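Local structure of member of s1p family of ribosomal proteins (Pyrococcus furiosus, 5YH1) at residues E263-K268 and F338-P343; K306-V311 and G348-H353. The protein probably acts as an exonuclease of the DHH (RecJ-like) family on nucleic acid, the chain here being its manganese-binding DHH-domain fragment. All coordinates share one frame; numbering follows the deposited sequence.

Interaction 1: residues E263-K268 and F338-P343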
loop_
_atom_site.group_PDB
_atom_site.type_symbol
_atom_site.label_atom_id
_atom_site.label_comp_id
_atom_site.label_asym_id
_atom_site.label_seq_id
_atom_site.Cartn_x
_atom_site.Cartn_y
_atom_site.Cartn_z
ATOM N N GLU A 263 8.624 -4.154 16.319
ATOM C CA GLU A 263 8.289 -5.095 15.258
ATOM C C GLU A 263 6.950 -4.764 14.574
ATOM O O GLU A 263 6.846 -4.840 13.345
ATOM C CB GLU A 263 8.296 -6.549 15.762
ATOM C CG GLU A 263 9.634 -7.030 16.312
ATOM C CD GLU A 263 10.797 -6.859 15.341
ATOM O OE1 GLU A 263 11.502 -5.827 15.418
ATOM O OE2 GLU A 263 11.018 -7.762 14.506
ATOM N N ALA A 264 5.936 -4.398 15.352
ATOM C CA ALA A 264 4.612 -4.106 14.777
ATOM C C ALA A 264 4.621 -2.868 13.879
ATOM O O ALA A 264 3.816 -2.765 12.958
ATOM C CB ALA A 264 3.559 -3.956 15.867
ATOM N N PHE A 265 5.504 -1.923 14.170
ATOM C CA PHE A 265 5.721 -0.779 13.296
ATOM C C PHE A 265 6.130 -1.238 11.891
ATOM O O PHE A 265 5.657 -0.698 10.897
ATOM C CB PHE A 265 6.789 0.155 13.894
ATOM C CG PHE A 265 7.146 1.320 13.010
ATOM C CD1 PHE A 265 6.444 2.514 13.097
ATOM C CD2 PHE A 265 8.189 1.223 12.092
ATOM C CE1 PHE A 265 6.772 3.590 12.282
ATOM C CE2 PHE A 265 8.511 2.290 11.264
ATOM C CZ PHE A 265 7.803 3.474 11.360
ATOM N N TYR A 266 6.992 -2.247 11.818
ATOM C CA TYR A 266 7.514 -2.706 10.538
ATOM C C TYR A 266 6.615 -3.705 9.810
ATOM O O TYR A 266 6.592 -3.710 8.581
ATOM C CB TYR A 266 8.929 -3.268 10.695
ATOM C CG TYR A 266 9.958 -2.199 10.985
ATOM C CD1 TYR A 266 10.481 -1.396 9.963
ATOM C CD2 TYR A 266 10.401 -1.977 12.281
ATOM C CE1 TYR A 266 11.425 -0.412 10.236
ATOM C CE2 TYR A 266 11.347 -1.003 12.557
ATOM C CZ TYR A 266 11.857 -0.227 11.540
ATOM O OH TYR A 266 12.796 0.732 11.851
ATOM N N TRP A 267 5.875 -4.548 10.527
ATOM C CA TRP A 267 4.988 -5.471 9.832
ATOM C C TRP A 267 3.609 -4.864 9.524
ATOM O O TRP A 267 2.824 -5.479 8.823
ATOM C CB TRP A 267 4.909 -6.848 10.516
ATOM C CG TRP A 267 4.178 -6.962 11.817
ATOM C CD1 TRP A 267 2.938 -6.481 12.110
ATOM C CD2 TRP A 267 4.610 -7.685 12.983
ATOM N NE1 TRP A 267 2.587 -6.817 13.404
ATOM C CE2 TRP A 267 3.594 -7.557 13.961
ATOM C CE3 TRP A 267 5.760 -8.413 13.303
ATOM C CZ2 TRP A 267 3.699 -8.121 15.236
ATOM C CZ3 TRP A 267 5.860 -8.980 14.576
ATOM C CH2 TRP A 267 4.838 -8.825 15.522
ATOM N N LYS A 268 3.326 -3.682 10.076
ATOM C CA LYS A 268 2.201 -2.825 9.653
ATOM C C LYS A 268 0.806 -3.496 9.711
ATOM O O LYS A 268 0.277 -3.744 10.796
ATOM C CB LYS A 268 2.480 -2.260 8.249
ATOM C CG LYS A 268 3.490 -1.121 8.210
ATOM C CD LYS A 268 3.881 -0.758 6.777
ATOM C CE LYS A 268 2.736 -0.147 5.967
ATOM N NZ LYS A 268 2.676 1.344 6.044
ATOM N N PHE A 338 9.220 9.125 8.363
ATOM C CA PHE A 338 8.866 7.766 7.929
ATOM C C PHE A 338 9.660 6.624 8.565
ATOM O O PHE A 338 9.486 5.476 8.180
ATOM C CB PHE A 338 8.905 7.638 6.396
ATOM C CG PHE A 338 7.976 8.587 5.686
ATOM C CD1 PHE A 338 6.599 8.505 5.878
ATOM C CD2 PHE A 338 8.474 9.557 4.828
ATOM C CE1 PHE A 338 5.737 9.378 5.233
ATOM C CE2 PHE A 338 7.616 10.434 4.180
ATOM C CZ PHE A 338 6.246 10.344 4.384
ATOM N N GLU A 339 10.513 6.912 9.536
ATOM C CA GLU A 339 11.308 5.865 10.165
ATOM C C GLU A 339 10.861 5.641 11.593
ATOM O O GLU A 339 10.213 6.492 12.186
ATOM C CB GLU A 339 12.779 6.249 10.173
ATOM C CG GLU A 339 13.430 6.270 8.804
ATOM C CD GLU A 339 14.849 6.784 8.875
ATOM O OE1 GLU A 339 15.604 6.328 9.761
ATOM O OE2 GLU A 339 15.207 7.653 8.061
ATOM N N TYR A 340 11.213 4.486 12.142
ATOM C CA TYR A 340 11.066 4.267 13.567
ATOM C C TYR A 340 12.024 5.225 14.280
ATOM O O TYR A 340 13.189 5.287 13.926
ATOM C CB TYR A 340 11.397 2.828 13.933
ATOM C CG TYR A 340 11.296 2.552 15.410
ATOM C CD1 TYR A 340 12.384 2.763 16.244
ATOM C CD2 TYR A 340 10.107 2.097 15.977
ATOM C CE1 TYR A 340 12.301 2.522 17.601
ATOM C CE2 TYR A 340 10.016 1.848 17.336
ATOM C CZ TYR A 340 11.118 2.066 18.145
ATOM O OH TYR A 340 11.051 1.833 19.501
ATOM N N PRO A 341 11.548 5.962 15.294
ATOM C CA PRO A 341 10.211 5.973 15.869
ATOM C C PRO A 341 9.267 6.988 15.219
ATOM O O PRO A 341 9.692 8.070 14.857
ATOM C CB PRO A 341 10.477 6.362 17.325
ATOM C CG PRO A 341 11.663 7.261 17.244
ATOM C CD PRO A 341 12.507 6.710 16.131
ATOM N N SER A 342 7.992 6.630 15.101
ATOM C CA SER A 342 6.943 7.565 14.675
ATOM C C SER A 342 6.907 8.813 15.582
ATOM O O SER A 342 7.433 8.791 16.697
ATOM C CB SER A 342 5.578 6.870 14.709
ATOM O OG SER A 342 5.141 6.628 16.053
ATOM N N PRO A 343 6.283 9.906 15.109
ATOM C CA PRO A 343 6.138 11.113 15.936
ATOM C C PRO A 343 5.528 10.849 17.314
ATOM O O PRO A 343 6.010 11.384 18.312
ATOM C CB PRO A 343 5.219 11.995 15.098
ATOM C CG PRO A 343 5.535 11.608 13.688
ATOM C CD PRO A 343 5.802 10.126 13.729
HETATM O O HOH W 1 12.737 2.630 10.253
#

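Interaction 2: residues K306-V311 and G348-H353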
loop_
_atom_site.group_PDB
_atom_site.type_symbol
_atom_site.label_atom_id
_atom_site.label_comp_id
_atom_site.label_asym_id
_atom_site.label_seq_id
_atom_site.Cartn_x
_atom_site.Cartn_y
_atom_site.Cartn_z
ATOM N N LYS A 306 20.022 6.811 19.863
ATOM C CA LYS A 306 20.549 7.572 18.726
ATOM C C LYS A 306 19.623 8.726 18.379
ATOM O O LYS A 306 20.066 9.863 18.238
ATOM C CB LYS A 306 20.680 6.682 17.481
ATOM C CG LYS A 306 22.081 6.569 16.917
ATOM C CD LYS A 306 22.840 5.405 17.549
ATOM N N VAL A 307 18.336 8.430 18.220
ATOM C CA VAL A 307 17.382 9.461 17.800
ATOM C C VAL A 307 17.249 10.513 18.907
ATOM O O VAL A 307 17.261 11.709 18.643
ATOM C CB VAL A 307 16.017 8.860 17.352
ATOM C CG1 VAL A 307 15.217 8.332 18.535
ATOM C CG2 VAL A 307 15.190 9.893 16.607
ATOM N N LEU A 308 17.197 10.076 20.156
ATOM C CA LEU A 308 17.109 11.014 21.267
ATOM C C LEU A 308 18.313 11.958 21.314
ATOM O O LEU A 308 18.149 13.176 21.431
ATOM C CB LEU A 308 16.974 10.260 22.589
ATOM C CG LEU A 308 16.668 11.112 23.816
ATOM C CD1 LEU A 308 15.389 11.924 23.628
ATOM C CD2 LEU A 308 16.568 10.214 25.036
ATOM N N LYS A 309 19.515 11.404 21.193
ATOM C CA LYS A 309 20.730 12.217 21.176
ATOM C C LYS A 309 20.731 13.284 20.076
ATOM O O LYS A 309 21.164 14.415 20.300
ATOM C CB LYS A 309 21.962 11.332 21.023
ATOM C CG LYS A 309 23.258 12.088 21.226
ATOM C CD LYS A 309 24.464 11.187 21.058
ATOM C CE LYS A 309 25.743 12.003 21.154
ATOM N NZ LYS A 309 26.936 11.128 20.988
ATOM N N ALA A 310 20.232 12.933 18.897
ATOM C CA ALA A 310 20.205 13.859 17.763
ATOM C C ALA A 310 19.099 14.916 17.862
ATOM O O ALA A 310 19.273 16.039 17.373
ATOM C CB ALA A 310 20.065 13.081 16.462
ATOM N N VAL A 311 17.970 14.559 18.481
ATOM C CA VAL A 311 16.780 15.423 18.502
ATOM C C VAL A 311 16.732 16.373 19.705
ATOM O O VAL A 311 16.264 17.513 19.600
ATOM C CB VAL A 311 15.486 14.569 18.458
ATOM C CG1 VAL A 311 14.247 15.439 18.592
ATOM C CG2 VAL A 311 15.417 13.789 17.152
ATOM N N GLY A 348 6.984 10.474 23.099
ATOM C CA GLY A 348 7.043 9.704 24.337
ATOM C C GLY A 348 8.461 9.535 24.860
ATOM O O GLY A 348 8.700 9.608 26.067
ATOM N N ILE A 349 9.399 9.310 23.944
ATOM C CA ILE A 349 10.807 9.121 24.299
ATOM C C ILE A 349 11.386 10.424 24.841
ATOM O O ILE A 349 12.141 10.411 25.808
ATOM C CB ILE A 349 11.623 8.643 23.077
ATOM C CG1 ILE A 349 11.274 7.195 22.739
ATOM C CG2 ILE A 349 13.121 8.776 23.311
ATOM C CD1 ILE A 349 11.648 6.820 21.317
ATOM N N ILE A 350 11.042 11.543 24.206
ATOM C CA ILE A 350 11.480 12.856 24.676
ATOM C C ILE A 350 10.836 13.160 26.030
ATOM O O ILE A 350 11.512 13.594 26.977
ATOM C CB ILE A 350 11.153 13.952 23.649
ATOM C CG1 ILE A 350 12.027 13.768 22.393
ATOM C CG2 ILE A 350 11.373 15.344 24.235
ATOM C CD1 ILE A 350 11.485 14.458 21.152
ATOM N N HIS A 351 9.533 12.911 26.121
ATOM C CA HIS A 351 8.797 13.168 27.350
ATOM C C HIS A 351 9.371 12.360 28.522
ATOM O O HIS A 351 9.601 12.914 29.599
ATOM C CB HIS A 351 7.315 12.855 27.154
ATOM C CG HIS A 351 6.444 13.332 28.266
ATOM N ND1 HIS A 351 6.345 14.662 28.613
ATOM C CD2 HIS A 351 5.604 12.664 29.089
ATOM C CE1 HIS A 351 5.483 14.793 29.604
ATOM N NE2 HIS A 351 5.020 13.594 29.912
ATOM N N ASP A 352 9.610 11.067 28.296
ATOM C CA ASP A 352 10.216 10.193 29.310
ATOM C C ASP A 352 11.552 10.718 29.786
ATOM O O ASP A 352 11.862 10.638 30.971
ATOM C CB ASP A 352 10.422 8.774 28.781
ATOM C CG ASP A 352 9.132 8.018 28.619
ATOM O OD1 ASP A 352 8.094 8.458 29.160
ATOM O OD2 ASP A 352 9.145 6.985 27.921
ATOM N N HIS A 353 12.344 11.251 28.864
ATOM C CA HIS A 353 13.652 11.790 29.218
ATOM C C HIS A 353 13.499 12.948 30.193
ATOM O O HIS A 353 14.243 13.043 31.169
ATOM C CB HIS A 353 14.406 12.237 27.973
ATOM C CG HIS A 353 15.650 13.007 28.266
ATOM N ND1 HIS A 353 16.869 12.401 28.478
ATOM C CD2 HIS A 353 15.866 14.339 28.379
ATOM C CE1 HIS A 353 17.784 13.325 28.708
ATOM N NE2 HIS A 353 17.199 14.508 28.663
#

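Interaction 1: residues E263-K268 and F338-P343
Phe265 and Tyr340 form a T-shaped (edge-to-face) pair: the edge of the tyrosine ring is directed at the face of the phenylalanine, with centroids 5.9 Å apart and planes at 77°. Tyr340 CA lies over a face of the Phe265 ring, 3.9 Å above its plane and displaced toward the rim. The far end of the phenylalanine presses against the loop backbone, where Phe265 CE2 is 3.6 Å from Tyr340 N. Phe338 O sits at the ring edge near its plane, and CB of Ser342 approaches obliquely. With CG of Phe265 anti to the backbone N (chi1 176°), the ring extends out from its helix to meet the loop. Phe265 CD2 also lies 3.7 Å above the plane of the Tyr266 ring, over its centre.

CB of Tyr340 lies against the phenol end of Tyr266, 3.9 Å from Tyr266 CZ and 3.3 Å from Tyr266 OH, a packing contact and not a hydrogen bond; the two side chains run at about a right angle.

This places the last turn of helix 250-267, in the N-terminal part of a two-lobed DHH-family architecture, against the loop that leads into helix 343-358 of the C-terminal lobe. Ser342 is the N-cap of that second helix, its OG weakly capping Lys345 N.

Polar links across the contact run through one water, which accepts from Tyr340 N at 3.1 Å and lies 2.5 Å from Tyr266 OH. The same Tyr266 hydroxyl is hydrogen-bonded to Lys303, while Tyr340 OH pairs with Gln304, both on helix 286-311. Leu113 of the second subunit packs on Tyr266, and Arg150 of that subunit forms a salt bridge with Glu263.

Interaction 2: residues K306-V311 and G348-H353
The imidazole of His353 is the flat group of this contact, and a methyl of Leu308 meets it obliquely, with Leu308 CD2 4.1 Å from His353 ND1. With CG of His353 anti to the backbone N (chi1 170°), the ring reaches out beside the leucine. Leu312 also packs on this histidine.

Everything else across the contact is aliphatic. Leu308 inserts its branched end between side chains of the facing helix: CD1 touches both Ile349 CG2, at 3.9 Å, and Ile350 CG1, at 4.0 Å, while CD2 also comes near Ile349 CG2. The leucine runs obliquely to each isoleucine. One turn further on, Val311 uses its CG1 branch, 3.9 Å from Ile350 CD1, and here the side chains lie at about a right angle. Ile350 thus serves two partners, its CG1 for the leucine and its terminal methyl for the valine. Ile329 of strand 325-330 packs on both Val311 and Ile350, extending the apolar cluster to the mixed sheet.

No hydrogen bond joins the two segments. Their axes approach to 10.5 Å and cross at -74°, a steep angle that restricts the contact to a few residues. Helices 286-311 and 343-358 thus pack steeply crossed beside the mixed sheet of the C-terminal lobe, consistent with the two-lobed architecture of DHH-family phosphoesterases.

Overall arrangement
Interactions 1 and 2 have centres about 16 Å apart, and their segments alternate along the chain: 263-268, 306-311, 338-343, 348-353. Helix 286-311 and the loop with helix 343-358 connect them. Pro341, from the loop of interaction 1, packs on Val307 and Ile349 of interaction 2, its CG 3.9 Å from Val307 CG1. Interaction 2 is a largely buried contact within the C-terminal lobe, whereas interaction 1 is a surface contact joining that lobe to the end of helix 250-267. Both lie away from the manganese site, and both touch the second subunit, so the lobe junction and the lobe itself border the assembly interface.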